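Local coordinates for protein PA1221 (Pseudomonas aeruginosa, PDB 4DG8) that joins an AMP-binding domain of the ANL superfamily to a phosphopantetheine-attachment domain and carries adenosine monophosphate in its pocket, at residues Ser66-Glu71 and His148-Pro153; Pro159-Asp164 and Cys184-Ile189; Ala254-Leu259 and Leu278-Thr283; Pro203-Leu208 and Leu226-Cys231. All coordinates share one frame; numbering follows the deposited sequence.

Interaction 1: residues Ser66-Glu71 and His148-Pro153; sequences SDYLLE and HLPAAP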
# COMPACT_ATOMS: atom_id res chain seq x y z
N SER A 66 -16.34 -2.68 18.79
CA SER A 66 -16.20 -4.12 18.60
C SER A 66 -17.40 -4.83 19.20
O SER A 66 -17.82 -5.87 18.70
CB SER A 66 -14.88 -4.64 19.19
OG SER A 66 -14.84 -6.06 19.17
N ASP A 67 -17.96 -4.27 20.27
CA ASP A 67 -19.15 -4.85 20.86
C ASP A 67 -20.27 -4.84 19.83
O ASP A 67 -20.99 -5.84 19.64
CB ASP A 67 -19.58 -4.07 22.10
CG ASP A 67 -18.69 -4.32 23.28
OD1 ASP A 67 -18.01 -5.36 23.30
OD2 ASP A 67 -18.69 -3.47 24.21
N TYR A 68 -20.41 -3.71 19.15
CA TYR A 68 -21.39 -3.63 18.06
C TYR A 68 -21.11 -4.64 16.89
O TYR A 68 -22.01 -5.39 16.42
CB TYR A 68 -21.48 -2.18 17.57
CG TYR A 68 -22.23 -2.00 16.27
CD1 TYR A 68 -23.59 -1.72 16.26
CD2 TYR A 68 -21.57 -2.10 15.05
CE1 TYR A 68 -24.28 -1.55 15.08
CE2 TYR A 68 -22.24 -1.94 13.86
CZ TYR A 68 -23.59 -1.66 13.87
OH TYR A 68 -24.25 -1.51 12.67
N LEU A 69 -19.87 -4.66 16.42
CA LEU A 69 -19.49 -5.56 15.33
C LEU A 69 -19.77 -7.02 15.69
O LEU A 69 -20.28 -7.80 14.88
CB LEU A 69 -18.01 -5.39 14.98
CG LEU A 69 -17.57 -3.99 14.54
CD1 LEU A 69 -16.09 -4.03 14.11
CD2 LEU A 69 -18.47 -3.48 13.41
N LEU A 70 -19.41 -7.41 16.91
CA LEU A 70 -19.61 -8.78 17.34
C LEU A 70 -21.09 -9.09 17.47
O LEU A 70 -21.51 -10.21 17.23
CB LEU A 70 -18.88 -9.05 18.66
CG LEU A 70 -17.38 -9.17 18.42
CD1 LEU A 70 -16.60 -9.21 19.72
CD2 LEU A 70 -17.06 -10.36 17.51
N GLU A 71 -21.87 -8.08 17.86
CA GLU A 71 -23.32 -8.29 17.91
C GLU A 71 -23.87 -8.64 16.53
O GLU A 71 -24.71 -9.54 16.41
CB GLU A 71 -24.05 -7.09 18.50
CG GLU A 71 -25.56 -7.24 18.35
CD GLU A 71 -26.35 -6.16 19.08
OE1 GLU A 71 -25.99 -4.96 18.95
OE2 GLU A 71 -27.33 -6.52 19.77
N HIS A 148 -23.34 7.36 14.32
CA HIS A 148 -24.74 7.12 14.69
C HIS A 148 -25.17 5.72 15.16
O HIS A 148 -26.37 5.44 15.23
CB HIS A 148 -25.69 7.82 13.72
CG HIS A 148 -25.59 9.32 13.79
ND1 HIS A 148 -24.60 10.02 13.14
CD2 HIS A 148 -26.31 10.23 14.49
CE1 HIS A 148 -24.73 11.31 13.40
NE2 HIS A 148 -25.76 11.46 14.22
N LEU A 149 -24.21 4.84 15.40
CA LEU A 149 -24.50 3.46 15.81
C LEU A 149 -25.21 3.32 17.16
O LEU A 149 -25.00 4.12 18.09
CB LEU A 149 -23.22 2.63 15.84
CG LEU A 149 -22.40 2.66 14.55
CD1 LEU A 149 -21.14 1.83 14.71
CD2 LEU A 149 -23.23 2.15 13.38
N PRO A 150 -26.05 2.28 17.27
CA PRO A 150 -26.79 1.93 18.49
C PRO A 150 -25.92 1.19 19.51
O PRO A 150 -24.93 0.54 19.13
CB PRO A 150 -27.89 1.01 17.97
CG PRO A 150 -27.27 0.33 16.80
CD PRO A 150 -26.36 1.35 16.17
N ALA A 151 -26.30 1.28 20.78
CA ALA A 151 -25.59 0.59 21.86
C ALA A 151 -25.60 -0.93 21.68
O ALA A 151 -26.58 -1.51 21.23
CB ALA A 151 -26.21 0.97 23.21
N ALA A 152 -24.50 -1.58 22.05
CA ALA A 152 -24.47 -3.03 22.05
C ALA A 152 -24.03 -3.54 23.41
O ALA A 152 -23.37 -2.82 24.16
CB ALA A 152 -23.57 -3.57 20.94
N PRO A 153 -24.41 -4.79 23.75
CA PRO A 153 -24.01 -5.39 25.03
C PRO A 153 -22.49 -5.51 25.09
O PRO A 153 -21.88 -5.90 24.09
CB PRO A 153 -24.63 -6.79 24.96
CG PRO A 153 -25.65 -6.74 23.86
CD PRO A 153 -25.13 -5.74 22.88
O HOH W 1 -20.85 -1.84 24.26
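Asp67 is the first residue of the helical segment 66-71 to meet the chain at 148-153, and it does so with both carbon and oxygen. Its CB lies 3.5 Å from Pro153 O, while OD2 takes a hydrogen bond from a water (2.7 Å) that donates equally to Ala152 O (also 2.7 Å from the water). The other carboxylate oxygen is engaged farther along the loop, in a salt bridge with Arg158 and a hydrogen bond from Ser155 N, so the acid ties the helix to several points of the same loop. One residue on, Tyr68 has CG anti to the backbone N (chi1 168°), which sends the ring out toward Leu149 and Pro150. Leu149 CD1 sits over one ring face, 4.1 Å from the Tyr68 centroid and 16° off its normal, a CH-pi contact; Pro150 CD approaches Tyr68 CE1 obliquely at 3.7 Å. At the base of the tyrosine, Ala152 CB settles 3.6 Å from Tyr68 CA. A turn later Glu71 reaches out on an extended chain and lays OE1 3.4 Å from Ala152 CB, with OE2 near the proline ring of Pro153. Tyr68 and Leu149 also both touch Val144. This is the layered packing of an alpha/beta domain: helix 55-72 flanks the mixed sheet, and the loop leaving strand 143-145, one of its outermost strands, folds back along the helix.

Interaction 2: residues Pro159-Asp164 and Cys184-Ile189; sequences PCFAAD and CTHAGI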
# COMPACT_ATOMS: atom_id res chain seq x y z
N PRO A 159 -13.45 -12.97 20.32
CA PRO A 159 -12.97 -14.20 19.69
C PRO A 159 -11.47 -14.39 19.90
O PRO A 159 -10.72 -13.41 19.99
CB PRO A 159 -13.28 -13.98 18.20
CG PRO A 159 -14.39 -12.97 18.19
CD PRO A 159 -14.09 -12.06 19.34
N CYS A 160 -11.05 -15.65 19.98
CA CYS A 160 -9.64 -15.98 20.08
C CYS A 160 -9.16 -16.41 18.72
O CYS A 160 -9.87 -17.10 17.99
CB CYS A 160 -9.40 -17.12 21.07
SG CYS A 160 -9.90 -16.77 22.78
N PHE A 161 -7.96 -15.98 18.36
CA PHE A 161 -7.38 -16.34 17.08
C PHE A 161 -5.88 -16.19 17.14
O PHE A 161 -5.36 -15.52 18.02
CB PHE A 161 -7.98 -15.50 15.93
CG PHE A 161 -7.98 -14.01 16.19
CD1 PHE A 161 -6.90 -13.22 15.83
CD2 PHE A 161 -9.08 -13.39 16.80
CE1 PHE A 161 -6.91 -11.84 16.05
CE2 PHE A 161 -9.09 -12.02 17.04
CZ PHE A 161 -8.01 -11.24 16.67
N ALA A 162 -5.19 -16.83 16.19
CA ALA A 162 -3.75 -16.72 16.07
C ALA A 162 -3.37 -15.71 14.98
O ALA A 162 -4.23 -15.17 14.29
CB ALA A 162 -3.14 -18.09 15.76
N ALA A 163 -2.08 -15.49 14.82
CA ALA A 163 -1.56 -14.42 13.97
C ALA A 163 -1.78 -14.71 12.48
O ALA A 163 -1.52 -13.86 11.62
CB ALA A 163 -0.09 -14.20 14.27
N ASP A 164 -2.28 -15.91 12.20
CA ASP A 164 -2.66 -16.28 10.84
C ASP A 164 -4.04 -15.74 10.47
O ASP A 164 -4.43 -15.83 9.32
CB ASP A 164 -2.59 -17.80 10.65
CG ASP A 164 -3.56 -18.56 11.54
OD1 ASP A 164 -4.03 -17.99 12.55
OD2 ASP A 164 -3.84 -19.73 11.24
N CYS A 184 -4.16 -10.21 3.76
CA CYS A 184 -2.97 -10.09 4.58
C CYS A 184 -3.31 -10.41 6.03
O CYS A 184 -4.42 -10.20 6.48
CB CYS A 184 -2.34 -8.70 4.44
SG CYS A 184 -1.57 -8.48 2.78
N THR A 185 -2.32 -10.89 6.75
CA THR A 185 -2.51 -11.64 7.98
C THR A 185 -2.08 -10.72 9.13
O THR A 185 -1.36 -9.75 8.91
CB THR A 185 -1.61 -12.87 7.83
OG1 THR A 185 -2.31 -14.07 8.16
CG2 THR A 185 -0.33 -12.71 8.59
N HIS A 186 -2.59 -10.94 10.34
CA HIS A 186 -2.06 -10.28 11.54
C HIS A 186 -0.51 -10.36 11.64
O HIS A 186 0.17 -9.36 11.93
CB HIS A 186 -2.71 -10.85 12.81
CG HIS A 186 -4.06 -10.28 13.13
ND1 HIS A 186 -4.29 -9.49 14.23
CD2 HIS A 186 -5.26 -10.43 12.51
CE1 HIS A 186 -5.57 -9.14 14.27
NE2 HIS A 186 -6.18 -9.69 13.22
N ALA A 187 0.03 -11.56 11.42
CA ALA A 187 1.48 -11.77 11.41
C ALA A 187 2.23 -10.90 10.41
O ALA A 187 3.33 -10.45 10.70
CB ALA A 187 1.82 -13.24 11.17
N GLY A 188 1.66 -10.69 9.23
CA GLY A 188 2.33 -9.88 8.22
C GLY A 188 2.53 -8.47 8.75
O GLY A 188 3.59 -7.83 8.55
N ILE A 189 1.52 -7.99 9.47
CA ILE A 189 1.57 -6.67 10.08
C ILE A 189 2.54 -6.56 11.25
O ILE A 189 3.35 -5.61 11.30
CB ILE A 189 0.18 -6.21 10.57
CG1 ILE A 189 -0.80 -6.14 9.40
CG2 ILE A 189 0.30 -4.85 11.23
CD1 ILE A 189 -2.21 -5.77 9.80
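A loop docks here on the start of a helix: Ala163 O accepts a hydrogen bond from Ala187 N, in the first turn of helix 186-193, within a largely buried part of the fold. The bond is 2.8 Å long between Ala187 N and Ala163 O, with 158° at the hydrogen, and it arrives in the carbonyl plane on a lone pair. It thus supplies an acceptor for an N-H at the helix start, where the Thr185 side chain, although at the N-cap position, makes no capping bond. Beside it the methyls Ala163 CB and Ala187 CB pack 3.8 Å apart, and Thr185 CG2 rests 3.5 Å from the carbonyl oxygen Ala163 O. The loop 159-164 leads into strand 166-172, while 184-189 takes in the end of strand 180-185 and the start of the helix, so the contact closes the open end of this antiparallel hairpin, whose connecting turn holds the glycine- and threonine-rich signature sequence of the ANL superfamily. Farther back in the loop, Phe161 has CG wedged between its backbone N and carbonyl carbon (chi1 50°), which brings the ring up to His186. Phe161 CE1 stands over one face of the imidazole, 3.5 Å from His186 CE1, and the ring planes are inclined at 58°. His186 ND1 is hydrogen-bonded to Val29 N, which limits rotation of the ring, while Asp164 OD2 is bonded to the hydroxyl of Tyr24.

Interaction 3: residues Ala254-Leu259 and Leu278-Thr283; sequences ADSAWL and LRQLLT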
# COMPACT_ATOMS: atom_id res chain seq x y z
N ALA A 254 5.13 15.21 13.91
CA ALA A 254 5.49 14.02 13.14
C ALA A 254 7.01 13.97 12.97
O ALA A 254 7.62 14.97 12.58
CB ALA A 254 4.79 13.99 11.79
N ASP A 255 7.61 12.86 13.38
CA ASP A 255 9.03 12.56 13.16
C ASP A 255 9.36 11.41 12.18
O ASP A 255 10.52 11.14 11.93
CB ASP A 255 9.75 12.37 14.50
CG ASP A 255 9.16 11.22 15.33
OD1 ASP A 255 8.62 10.26 14.73
OD2 ASP A 255 9.26 11.28 16.57
N SER A 256 8.35 10.70 11.68
CA SER A 256 8.57 9.52 10.86
C SER A 256 7.59 9.57 9.70
O SER A 256 6.42 9.92 9.89
CB SER A 256 8.31 8.22 11.65
OG SER A 256 9.10 8.14 12.83
N ALA A 257 8.04 9.25 8.50
CA ALA A 257 7.10 9.31 7.38
C ALA A 257 7.44 8.36 6.25
O ALA A 257 8.60 8.05 6.01
CB ALA A 257 6.96 10.75 6.86
N TRP A 258 6.39 7.90 5.59
CA TRP A 258 6.51 7.26 4.29
C TRP A 258 6.10 8.28 3.23
O TRP A 258 5.10 8.98 3.37
CB TRP A 258 5.59 6.04 4.21
CG TRP A 258 5.33 5.60 2.77
CD1 TRP A 258 4.28 5.97 1.98
CD2 TRP A 258 6.18 4.78 1.96
NE1 TRP A 258 4.41 5.40 0.74
CE2 TRP A 258 5.57 4.67 0.69
CE3 TRP A 258 7.41 4.12 2.17
CZ2 TRP A 258 6.13 3.90 -0.35
CZ3 TRP A 258 7.97 3.37 1.12
CH2 TRP A 258 7.32 3.27 -0.11
N LEU A 259 6.91 8.38 2.18
CA LEU A 259 6.58 9.19 1.02
C LEU A 259 6.95 8.38 -0.20
O LEU A 259 8.13 8.03 -0.40
CB LEU A 259 7.38 10.48 1.00
CG LEU A 259 7.20 11.41 2.20
CD1 LEU A 259 8.21 12.53 2.09
CD2 LEU A 259 5.77 11.95 2.26
N LEU A 278 12.01 15.58 10.25
CA LEU A 278 11.85 14.12 10.13
C LEU A 278 13.08 13.38 10.64
O LEU A 278 14.22 13.73 10.29
CB LEU A 278 11.56 13.71 8.68
CG LEU A 278 10.19 14.10 8.12
CD1 LEU A 278 10.05 13.60 6.67
CD2 LEU A 278 9.07 13.54 9.00
N ARG A 279 12.87 12.41 11.51
CA ARG A 279 13.95 11.56 12.00
C ARG A 279 14.21 10.37 11.06
O ARG A 279 15.36 10.02 10.78
CB ARG A 279 13.68 11.10 13.45
CG ARG A 279 13.94 12.20 14.51
CD ARG A 279 13.89 11.66 15.96
NE ARG A 279 14.72 12.50 16.80
CZ ARG A 279 15.80 12.10 17.46
NH1 ARG A 279 16.16 10.82 17.44
NH2 ARG A 279 16.49 12.97 18.16
N GLN A 280 13.14 9.76 10.59
CA GLN A 280 13.26 8.68 9.61
C GLN A 280 12.21 8.85 8.51
O GLN A 280 11.01 9.08 8.78
CB GLN A 280 13.18 7.29 10.28
CG GLN A 280 11.91 7.08 11.10
CD GLN A 280 11.98 5.96 12.15
OE1 GLN A 280 13.01 5.31 12.36
NE2 GLN A 280 10.84 5.72 12.82
N LEU A 281 12.69 8.78 7.27
CA LEU A 281 11.88 8.92 6.08
C LEU A 281 12.07 7.66 5.23
O LEU A 281 13.20 7.31 4.86
CB LEU A 281 12.31 10.17 5.30
CG LEU A 281 11.61 10.47 3.97
CD1 LEU A 281 10.08 10.37 4.09
CD2 LEU A 281 12.01 11.85 3.46
N LEU A 282 10.98 6.96 4.97
CA LEU A 282 11.00 5.79 4.10
C LEU A 282 10.32 6.17 2.80
O LEU A 282 9.30 6.87 2.79
CB LEU A 282 10.29 4.60 4.75
CG LEU A 282 10.82 4.27 6.16
CD1 LEU A 282 10.00 5.00 7.21
CD2 LEU A 282 10.78 2.79 6.40
N THR A 283 10.92 5.74 1.70
CA THR A 283 10.40 6.03 0.37
C THR A 283 10.59 4.78 -0.50
O THR A 283 11.21 3.81 -0.07
CB THR A 283 11.12 7.24 -0.26
OG1 THR A 283 10.50 7.52 -1.52
CG2 THR A 283 12.60 6.94 -0.47
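Strands 256-259 and 280-283 run parallel, their axes 4.7 Å apart at closest approach and inclined by 17°, with Leu282 N donating to Ala257 O (2.8 Å, 170° at the hydrogen) between bonds from Ala257 N to Gln280 O and from Leu259 N to Leu282 O. Where the ladder begins, Asp255 O is shared by two donors: Arg279 N at 2.7 Å and the more distant Gln280 N. A polar relay lies alongside. Gln280 NE2 donates to Ser256 OG over 3.0 Å, and that hydroxyl in turn donates to Asp255 OD1, which also accepts from Arg206 N; Gln280 OE1 is held by Phe201 N, so both ends of the amide are fixed. The same face of the sheet carries Trp258, whose ring swings across the neighbouring strand because CG is anti to the backbone N (chi1 162°), bringing CZ3 to 3.4 Å from Thr283 C. Beyond, Trp258 NE1 bonds a butanediol, probably from the crystallisation liquor, and the side chain is about 6 Å from adenosine monophosphate. On the opposite face Leu259 and Leu281 meet at about a right angle, their CD1 atoms a tight 3.5 Å apart, with Leu278 CD2 and Leu281 CD1 against the methyl of Ala257. Thr283 OG1 donates to Leu259 O at 2.7 Å. Helix 261-270 links the two strands and packs on this second face, the hallmark of a beta-alpha-beta crossover.

Interaction 4: residues Pro203-Leu208 and Leu226-Cys231; sequences PQMRFL and LLNGGC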
# COMPACT_ATOMS: atom_id res chain seq x y z
N PRO A 203 12.50 7.47 18.65
CA PRO A 203 11.96 6.85 19.87
C PRO A 203 10.45 7.07 20.03
O PRO A 203 9.75 6.17 20.51
CB PRO A 203 12.73 7.55 20.99
CG PRO A 203 14.05 7.90 20.38
CD PRO A 203 13.71 8.26 18.92
N GLN A 204 9.95 8.24 19.62
CA GLN A 204 8.54 8.58 19.81
C GLN A 204 7.63 8.02 18.72
O GLN A 204 6.39 8.07 18.85
CB GLN A 204 8.32 10.10 19.91
CG GLN A 204 8.87 10.74 21.17
CD GLN A 204 8.10 11.99 21.54
OE1 GLN A 204 8.32 13.08 20.99
NE2 GLN A 204 7.16 11.84 22.48
N MET A 205 8.23 7.53 17.65
CA MET A 205 7.48 6.85 16.59
C MET A 205 6.24 7.65 16.19
O MET A 205 5.13 7.11 16.20
CB MET A 205 7.10 5.43 17.02
CG MET A 205 8.32 4.51 17.21
SD MET A 205 9.20 4.33 15.66
CE MET A 205 8.36 2.90 14.96
N ARG A 206 6.42 8.93 15.83
CA ARG A 206 5.24 9.70 15.47
C ARG A 206 5.13 9.71 13.95
O ARG A 206 5.74 10.53 13.26
CB ARG A 206 5.34 11.11 16.04
CG ARG A 206 5.39 11.15 17.58
CD ARG A 206 5.55 12.56 18.12
NE ARG A 206 4.38 13.40 17.84
CZ ARG A 206 3.30 13.48 18.61
NH1 ARG A 206 3.19 12.76 19.71
NH2 ARG A 206 2.30 14.28 18.26
N PHE A 207 4.24 8.85 13.46
CA PHE A 207 4.15 8.58 12.04
C PHE A 207 3.14 9.48 11.38
O PHE A 207 2.02 9.63 11.86
CB PHE A 207 3.75 7.12 11.77
CG PHE A 207 4.91 6.24 11.53
CD1 PHE A 207 5.55 5.60 12.59
CD2 PHE A 207 5.41 6.06 10.25
CE1 PHE A 207 6.64 4.80 12.38
CE2 PHE A 207 6.51 5.24 10.03
CZ PHE A 207 7.12 4.61 11.08
N LEU A 208 3.56 10.10 10.28
CA LEU A 208 2.64 10.77 9.40
C LEU A 208 1.70 9.70 8.84
O LEU A 208 2.15 8.70 8.29
CB LEU A 208 3.41 11.42 8.26
CG LEU A 208 2.52 11.98 7.15
CD1 LEU A 208 1.67 13.10 7.70
CD2 LEU A 208 3.36 12.48 5.98
N LEU A 226 1.23 2.54 16.20
CA LEU A 226 0.41 2.03 17.30
C LEU A 226 0.98 0.76 17.94
O LEU A 226 0.73 0.47 19.10
CB LEU A 226 -1.04 1.78 16.85
CG LEU A 226 -1.86 3.01 16.44
CD1 LEU A 226 -3.21 2.56 15.91
CD2 LEU A 226 -2.04 3.94 17.64
N LEU A 227 1.73 -0.02 17.17
CA LEU A 227 2.30 -1.24 17.73
C LEU A 227 3.62 -0.95 18.46
O LEU A 227 4.21 -1.83 19.09
CB LEU A 227 2.45 -2.31 16.64
CG LEU A 227 1.12 -2.70 15.99
CD1 LEU A 227 1.33 -3.85 15.02
CD2 LEU A 227 0.06 -3.07 17.06
N ASN A 228 4.12 0.27 18.31
CA ASN A 228 5.27 0.75 19.09
C ASN A 228 5.05 1.77 20.22
O ASN A 228 6.01 2.29 20.77
CB ASN A 228 6.43 1.11 18.18
CG ASN A 228 6.93 -0.10 17.43
OD1 ASN A 228 7.58 -0.97 18.01
ND2 ASN A 228 6.57 -0.20 16.15
N GLY A 229 3.79 2.09 20.53
CA GLY A 229 3.52 3.10 21.54
C GLY A 229 3.72 4.51 21.00
O GLY A 229 3.84 5.48 21.77
N GLY A 230 3.76 4.63 19.67
CA GLY A 230 3.93 5.91 19.00
C GLY A 230 2.60 6.58 18.70
O GLY A 230 1.56 6.19 19.25
N CYS A 231 2.62 7.60 17.85
CA CYS A 231 1.41 8.37 17.57
C CYS A 231 1.09 8.43 16.09
O CYS A 231 1.96 8.70 15.26
CB CYS A 231 1.53 9.81 18.12
SG CYS A 231 0.02 10.79 17.94
O HOH W 2 7.32 4.87 21.28
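Cys231 grips the chain on each side of Arg206: its N donates to Met205 O (3.0 Å), and its O accepts from Phe207 N (2.9 Å), the pattern of a parallel bridge. Cys231 N lies 42° out of the carbonyl plane of Met205. Gly230, with no side chain, presses CA within 3.3 Å of Met205 O, a distance it also keeps from Gln204 O. Among the side chains, Cys231 CB lies over one face of the Arg206 guanidinium, 3.7 Å from NH1, reached because the arginine bends at chi3 (66°). Met205, curled at chi2 and chi3, brings CE to 3.8 Å from Asn228 ND2 and sets the same methyl in plane at the edge of the Phe207 ring. A water beside the turn donates to Pro203 O and Asn228 O, 2.9 Å from each. In the next shell, Glu44 forms a salt bridge with Arg206 NH1 and Arg252 O accepts from NH2, fixing the guanidinium over the cysteine. Asn228 ND2 is held by Gly224 O and Cys193 O, which keeps the amide beside Met205. Strand 206-209 leads through helix 217-226 to strand 231-234, its parallel neighbour, so the contact marks the start of both strands in a beta-alpha-beta unit of a mixed sheet.

All four interactions fall within the AMP-binding region, and along the chain they follow one another in the order 1, 2, 4, 3. Interactions 3 and 4 are closest, their centres about 11 Å apart: Leu208 N probably bonds Ser256 O, bringing strand 206-209 alongside strand 256-260, so two beta-alpha-beta units adjoin there. Interaction 2 touches interaction 4 where Ile189 packs on Leu227. Interaction 1 lies outermost, about 36 Å centre to centre from interaction 3, yet Leu70 meets Pro159 of interaction 2, and both border the seven-stranded sheet. A chain of contacts thus runs from the periphery of the domain toward the neighbourhood of the bound adenosine monophosphate.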